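Local coordinates for protein 2-dehydropantoate 2-reductase (Enterococcus faecium, PDB 3WFI) that acts as an NAD-dependent D-mandelate dehydrogenase of the ketopantoate reductase family, interconverting 2-hydroxy acids and 2-keto acids, at residues R186-N191 with N223-V228; H109-E114 with S282-K287. One frame throughout, in Å; residues are numbered along the deposited sequence.

Contact 1 of 2, residues R186-N191 with N223-V228; sequences RKACVN and NEFAKV
F225 lays its ring against the last turns of helix 180-191, where A188 and C189 receive it. This is helix-to-helix packing inside the helical C-terminal domain of the ketopantoate reductase fold. One aromatic side chain carries nearly all of it, and no hydrogen bond crosses. The backbones come closest at the same place, with C189 CA 6.7 Å from F225 CA.

One face of the ring is turned to C189. Its CA sits over that face, 4.3 Å from the centroid of the F225 ring and 18° off the ring normal, which makes a CH-pi contact. The sulfur takes a different position. C189 SG lies obliquely to the ring, 4.4 Å from the F225 centroid and 43° off the normal, in a sulfur-aromatic contact. A chi1 of -72° sets SG beside the backbone N, and from there it reaches the root of the phenyl group. C189 SG is 3.5 Å from F225 CB.

A188 meets the far end of the ring. Its methyl group packs with A188 CB 3.8 Å from F225 CE2. F225 also reaches I281 and N278 of helix 278-288 and C295 of helix 293-308, so its ring joins several helices. C189 in turn touches V241 of helix 238-246. All three contact residues are buried. The A188 carbonyl approaches the ring obliquely, with A188 O 3.4 Å from F225 CE2 and 3.6 Å from F225 CZ.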
loop_
_atom_site.group_PDB
_atom_site.type_symbol
_atom_site.label_atom_id
_atom_site.label_comp_id
_atom_site.label_asym_id
_atom_site.label_seq_id
_atom_site.Cartn_x
_atom_site.Cartn_y
_atom_site.Cartn_z
ATOM N N ARG B 186 22.040 0.389 2.029
ATOM C CA ARG B 186 21.727 -1.021 1.766
ATOM C C ARG B 186 20.913 -1.632 2.900
ATOM O O ARG B 186 19.912 -2.314 2.670
ATOM C CB ARG B 186 23.030 -1.811 1.570
ATOM C CG ARG B 186 22.870 -3.306 1.322
ATOM C CD ARG B 186 24.181 -3.828 0.741
ATOM N NE ARG B 186 24.258 -5.274 0.567
ATOM C CZ ARG B 186 24.562 -6.144 1.525
ATOM N NH1 ARG B 186 24.746 -5.743 2.782
ATOM N NH2 ARG B 186 24.651 -7.439 1.226
ATOM N N LYS B 187 21.339 -1.389 4.135
ATOM C CA LYS B 187 20.561 -1.816 5.285
ATOM C C LYS B 187 19.156 -1.170 5.302
ATOM O O LYS B 187 18.175 -1.812 5.668
ATOM C CB LYS B 187 21.317 -1.500 6.578
ATOM C CG LYS B 187 20.544 -1.773 7.865
ATOM C CD LYS B 187 20.058 -3.214 7.944
ATOM C CE LYS B 187 19.401 -3.511 9.289
ATOM N NZ LYS B 187 18.435 -4.647 9.186
ATOM N N ALA B 188 19.063 0.110 4.963
ATOM C CA ALA B 188 17.757 0.794 5.003
ATOM C C ALA B 188 16.783 0.216 3.985
ATOM O O ALA B 188 15.563 0.220 4.222
ATOM C CB ALA B 188 17.916 2.298 4.801
ATOM N N CYS B 189 17.318 -0.286 2.865
ATOM C CA CYS B 189 16.495 -0.976 1.873
ATOM C C CYS B 189 15.841 -2.224 2.494
ATOM O O CYS B 189 14.649 -2.467 2.311
ATOM C CB CYS B 189 17.319 -1.344 0.625
ATOM S SG CYS B 189 17.761 0.069 -0.429
ATOM N N VAL B 190 16.607 -2.991 3.264
ATOM C CA VAL B 190 16.036 -4.115 4.023
ATOM C C VAL B 190 14.965 -3.619 4.998
ATOM O O VAL B 190 13.888 -4.206 5.106
ATOM C CB VAL B 190 17.117 -4.893 4.813
ATOM C CG1 VAL B 190 16.487 -6.054 5.565
ATOM C CG2 VAL B 190 18.231 -5.375 3.889
ATOM N N ASN B 191 15.262 -2.530 5.704
ATOM C CA ASN B 191 14.335 -1.989 6.701
ATOM C C ASN B 191 13.108 -1.345 6.053
ATOM O O ASN B 191 12.041 -1.313 6.656
ATOM C CB ASN B 191 15.020 -0.990 7.620
ATOM C CG ASN B 191 16.050 -1.644 8.523
ATOM O OD1 ASN B 191 15.995 -2.849 8.796
ATOM N ND2 ASN B 191 17.015 -0.860 8.957
ATOM N N ASN B 223 14.380 0.427 -5.842
ATOM C CA ASN B 223 14.674 1.398 -6.895
ATOM C C ASN B 223 14.411 2.824 -6.483
ATOM O O ASN B 223 15.138 3.727 -6.876
ATOM C CB ASN B 223 13.945 1.050 -8.188
ATOM C CG ASN B 223 14.770 0.160 -9.061
ATOM O OD1 ASN B 223 15.718 0.617 -9.697
ATOM N ND2 ASN B 223 14.425 -1.106 -9.107
ATOM N N GLU B 224 13.388 3.033 -5.662
ATOM C CA GLU B 224 13.124 4.357 -5.114
ATOM C C GLU B 224 14.263 4.798 -4.182
ATOM O O GLU B 224 14.782 5.907 -4.315
ATOM C CB GLU B 224 11.767 4.395 -4.383
ATOM C CG GLU B 224 10.578 4.175 -5.303
ATOM C CD GLU B 224 9.230 4.307 -4.618
ATOM O OE1 GLU B 224 9.190 4.564 -3.396
ATOM O OE2 GLU B 224 8.206 4.110 -5.309
ATOM N N PHE B 225 14.650 3.934 -3.252
ATOM C CA PHE B 225 15.824 4.187 -2.393
ATOM C C PHE B 225 17.065 4.541 -3.232
ATOM O O PHE B 225 17.794 5.492 -2.928
ATOM C CB PHE B 225 16.138 2.952 -1.524
ATOM C CG PHE B 225 15.347 2.871 -0.238
ATOM C CD1 PHE B 225 13.987 2.594 -0.244
ATOM C CD2 PHE B 225 15.989 3.030 1.004
ATOM C CE1 PHE B 225 13.271 2.489 0.945
ATOM C CE2 PHE B 225 15.280 2.930 2.192
ATOM C CZ PHE B 225 13.921 2.648 2.160
ATOM N N ALA B 226 17.291 3.768 -4.294
ATOM C CA ALA B 226 18.478 3.932 -5.148
ATOM C C ALA B 226 18.484 5.237 -5.952
ATOM O O ALA B 226 19.536 5.847 -6.133
ATOM C CB ALA B 226 18.609 2.748 -6.073
ATOM N N LYS B 227 17.314 5.648 -6.444
ATOM C CA LYS B 227 17.184 6.918 -7.168
ATOM C C LYS B 227 17.519 8.101 -6.274
ATOM O O LYS B 227 18.220 9.026 -6.683
ATOM C CB LYS B 227 15.771 7.089 -7.741
ATOM C CG LYS B 227 15.571 6.487 -9.105
ATOM C CD LYS B 227 14.191 6.800 -9.685
ATOM C CE LYS B 227 13.975 6.059 -11.013
ATOM N NZ LYS B 227 13.921 4.566 -10.891
ATOM N N VAL B 228 17.026 8.054 -5.044
ATOM C CA VAL B 228 17.301 9.075 -4.062
ATOM C C VAL B 228 18.785 9.043 -3.630
ATOM O O VAL B 228 19.436 10.099 -3.538
ATOM C CB VAL B 228 16.316 8.915 -2.878
ATOM C CG1 VAL B 228 16.821 9.561 -1.618
ATOM C CG2 VAL B 228 14.952 9.475 -3.281
#

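Contact 2 of 2, residues H109-E114 with S282-K287; sequences HEDIIE and SRKGKK
K284 reaches across from helix 278-288 to E110 and D111 of helix 109-113. The three form a salt-bridge network between the Rossmann-type nucleotide-binding domain and the helical C-terminal domain of the enzyme.

The lysine does not start out aimed at its partners. CB leaves the helix to one side, and CG stands beside the backbone N. From CG onward the chain passes D111 OD2 at a slant. K284 CG is 3.5 Å from D111 OD2, and CD continues past the same oxygen. CE is near both acids: K284 CE is 3.3 Å from D111 OD2 and 3.5 Å from E110 OE2. The chain is extended up to this carbon. It then bends at chi4, -64°, and the bend delivers the ammonium group to both carboxylates.

The two hydrogen bonds differ in direction. K284 NZ bonds E110 OE2 at 2.7 Å, coming from above the carboxylate plane, 37° out of it. K284 NZ bonds D111 OD2 at 2.8 Å on the syn side, 22° out of the plane. The E110 chain bends at CB-CG and meets the lysine at about a right angle. E232 adds a third carboxylate to NZ. Three carboxylates thus meet the nitrogen of this buried lysine, which would probably favour its charged form.

A second, looser link lies nearer the solvent. K287 is fully extended and exposed, and its salt bridge to E114 is long. A water ties the two helices together beside it. It donates to D111 OD1 at 3.1 Å and accepts from K287 NZ at 3.0 Å.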
loop_
_atom_site.group_PDB
_atom_site.type_symbol
_atom_site.label_atom_id
_atom_site.label_comp_id
_atom_site.label_asym_id
_atom_site.label_seq_id
_atom_site.Cartn_x
_atom_site.Cartn_y
_atom_site.Cartn_z
ATOM N N HIS B 109 18.907 10.571 8.894
ATOM C CA HIS B 109 19.176 11.335 10.115
ATOM C C HIS B 109 19.926 12.614 9.807
ATOM O O HIS B 109 19.686 13.633 10.434
ATOM C CB HIS B 109 19.975 10.530 11.128
ATOM C CG HIS B 109 19.284 9.294 11.589
ATOM N ND1 HIS B 109 19.968 8.160 11.952
ATOM C CD2 HIS B 109 17.967 9.001 11.721
ATOM C CE1 HIS B 109 19.105 7.225 12.312
ATOM N NE2 HIS B 109 17.884 7.710 12.181
ATOM N N GLU B 110 20.823 12.552 8.824
ATOM C CA GLU B 110 21.591 13.710 8.372
ATOM C C GLU B 110 20.704 14.908 8.015
ATOM O O GLU B 110 21.105 16.054 8.212
ATOM C CB GLU B 110 22.555 13.335 7.216
ATOM C CG GLU B 110 21.963 13.026 5.828
ATOM C CD GLU B 110 21.335 11.649 5.707
ATOM O OE1 GLU B 110 21.299 10.904 6.697
ATOM O OE2 GLU B 110 20.847 11.301 4.608
ATOM N N ASP B 111 19.497 14.656 7.507
ATOM C CA ASP B 111 18.607 15.769 7.139
ATOM C C ASP B 111 18.081 16.504 8.381
ATOM O O ASP B 111 17.918 17.708 8.361
ATOM C CB ASP B 111 17.463 15.278 6.253
ATOM C CG ASP B 111 17.973 14.602 4.979
ATOM O OD1 ASP B 111 19.115 14.896 4.547
ATOM O OD2 ASP B 111 17.259 13.746 4.434
ATOM N N ILE B 112 17.812 15.775 9.455
ATOM C CA ILE B 112 17.480 16.403 10.745
ATOM C C ILE B 112 18.712 17.135 11.291
ATOM O O ILE B 112 18.643 18.317 11.618
ATOM C CB ILE B 112 16.993 15.348 11.760
ATOM C CG1 ILE B 112 15.674 14.721 11.288
ATOM C CG2 ILE B 112 16.798 15.967 13.127
ATOM C CD1 ILE B 112 15.355 13.378 11.920
ATOM N N ILE B 113 19.849 16.443 11.332
ATOM C CA ILE B 113 21.088 17.012 11.881
ATOM C C ILE B 113 21.506 18.284 11.116
ATOM O O ILE B 113 21.927 19.281 11.725
ATOM C CB ILE B 113 22.234 15.974 11.877
ATOM C CG1 ILE B 113 21.861 14.758 12.748
ATOM C CG2 ILE B 113 23.524 16.598 12.396
ATOM C CD1 ILE B 113 22.709 13.537 12.515
ATOM N N GLU B 114 21.349 18.261 9.791
ATOM C CA GLU B 114 21.675 19.421 8.937
ATOM C C GLU B 114 20.975 20.724 9.331
ATOM O O GLU B 114 21.464 21.816 9.030
ATOM C CB GLU B 114 21.364 19.117 7.465
ATOM C CG GLU B 114 21.923 20.155 6.503
ATOM C CD GLU B 114 21.617 19.837 5.053
ATOM O OE1 GLU B 114 20.500 19.359 4.776
ATOM O OE2 GLU B 114 22.501 20.069 4.200
ATOM N N SER B 282 10.732 9.283 1.230
ATOM C CA SER B 282 9.678 10.169 0.708
ATOM C C SER B 282 10.077 11.639 0.821
ATOM O O SER B 282 9.924 12.393 -0.121
ATOM C CB SER B 282 8.358 9.943 1.437
ATOM O OG SER B 282 7.865 8.628 1.185
ATOM N N ARG B 283 10.606 12.026 1.982
ATOM C CA ARG B 283 11.043 13.410 2.201
ATOM C C ARG B 283 12.162 13.853 1.251
ATOM O O ARG B 283 12.075 14.925 0.642
ATOM C CB ARG B 283 11.433 13.623 3.668
ATOM C CG ARG B 283 10.212 13.766 4.562
ATOM C CD ARG B 283 10.573 14.224 5.973
ATOM N NE ARG B 283 11.492 13.329 6.677
ATOM C CZ ARG B 283 11.165 12.154 7.206
ATOM N NH1 ARG B 283 9.923 11.667 7.103
ATOM N NH2 ARG B 283 12.096 11.455 7.847
ATOM N N LYS B 284 13.190 13.029 1.110
ATOM C CA LYS B 284 14.269 13.287 0.149
ATOM C C LYS B 284 13.745 13.336 -1.288
ATOM O O LYS B 284 14.162 14.187 -2.092
ATOM C CB LYS B 284 15.353 12.205 0.247
ATOM C CG LYS B 284 16.231 12.259 1.490
ATOM C CD LYS B 284 17.095 11.005 1.583
ATOM C CE LYS B 284 17.880 10.912 2.889
ATOM N NZ LYS B 284 18.859 12.019 2.997
ATOM N N GLY B 285 12.830 12.429 -1.618
ATOM C CA GLY B 285 12.182 12.435 -2.947
ATOM C C GLY B 285 11.519 13.759 -3.289
ATOM O O GLY B 285 11.681 14.282 -4.398
ATOM N N LYS B 286 10.776 14.308 -2.330
ATOM C CA LYS B 286 10.125 15.609 -2.513
ATOM C C LYS B 286 11.146 16.717 -2.745
ATOM O O LYS B 286 10.967 17.567 -3.612
ATOM C CB LYS B 286 9.269 15.965 -1.300
ATOM C CG LYS B 286 7.931 15.252 -1.229
ATOM C CD LYS B 286 7.235 15.631 0.076
ATOM C CE LYS B 286 6.626 17.021 -0.003
ATOM N NZ LYS B 286 6.437 17.660 1.333
ATOM N N LYS B 287 12.222 16.686 -1.966
ATOM C CA LYS B 287 13.290 17.680 -2.067
ATOM C C LYS B 287 14.035 17.575 -3.396
ATOM O O LYS B 287 14.389 18.580 -3.983
ATOM C CB LYS B 287 14.269 17.486 -0.907
ATOM C CG LYS B 287 15.361 18.535 -0.812
ATOM C CD LYS B 287 16.288 18.202 0.342
ATOM C CE LYS B 287 17.402 19.232 0.478
ATOM N NZ LYS B 287 18.193 18.964 1.703
HETATM O O HOH W 1 18.429 15.962 1.720
#

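Contacts 1 and 2 lie with their centres 14 Å apart. Along the chain, 109-114 comes first, then 186-191 and 223-228, and 282-287 last, so contact 1 falls wholly between the two partners of contact 2. Contact 1 joins helices 180-191 and 214-231 within the C-terminal domain. Contact 2 joins the two domains. They touch directly where helix 214-231 meets helix 278-288, with V228 CG1 3.5 Å from K284 CD. Helix 214-231 thus packs on the helix that bears the interdomain lysine. Neither contact is in the NAD(+) site, but N105, which binds NAD(+), has its side chain about 9 Å from that of A188 and about 11 Å from that of E110.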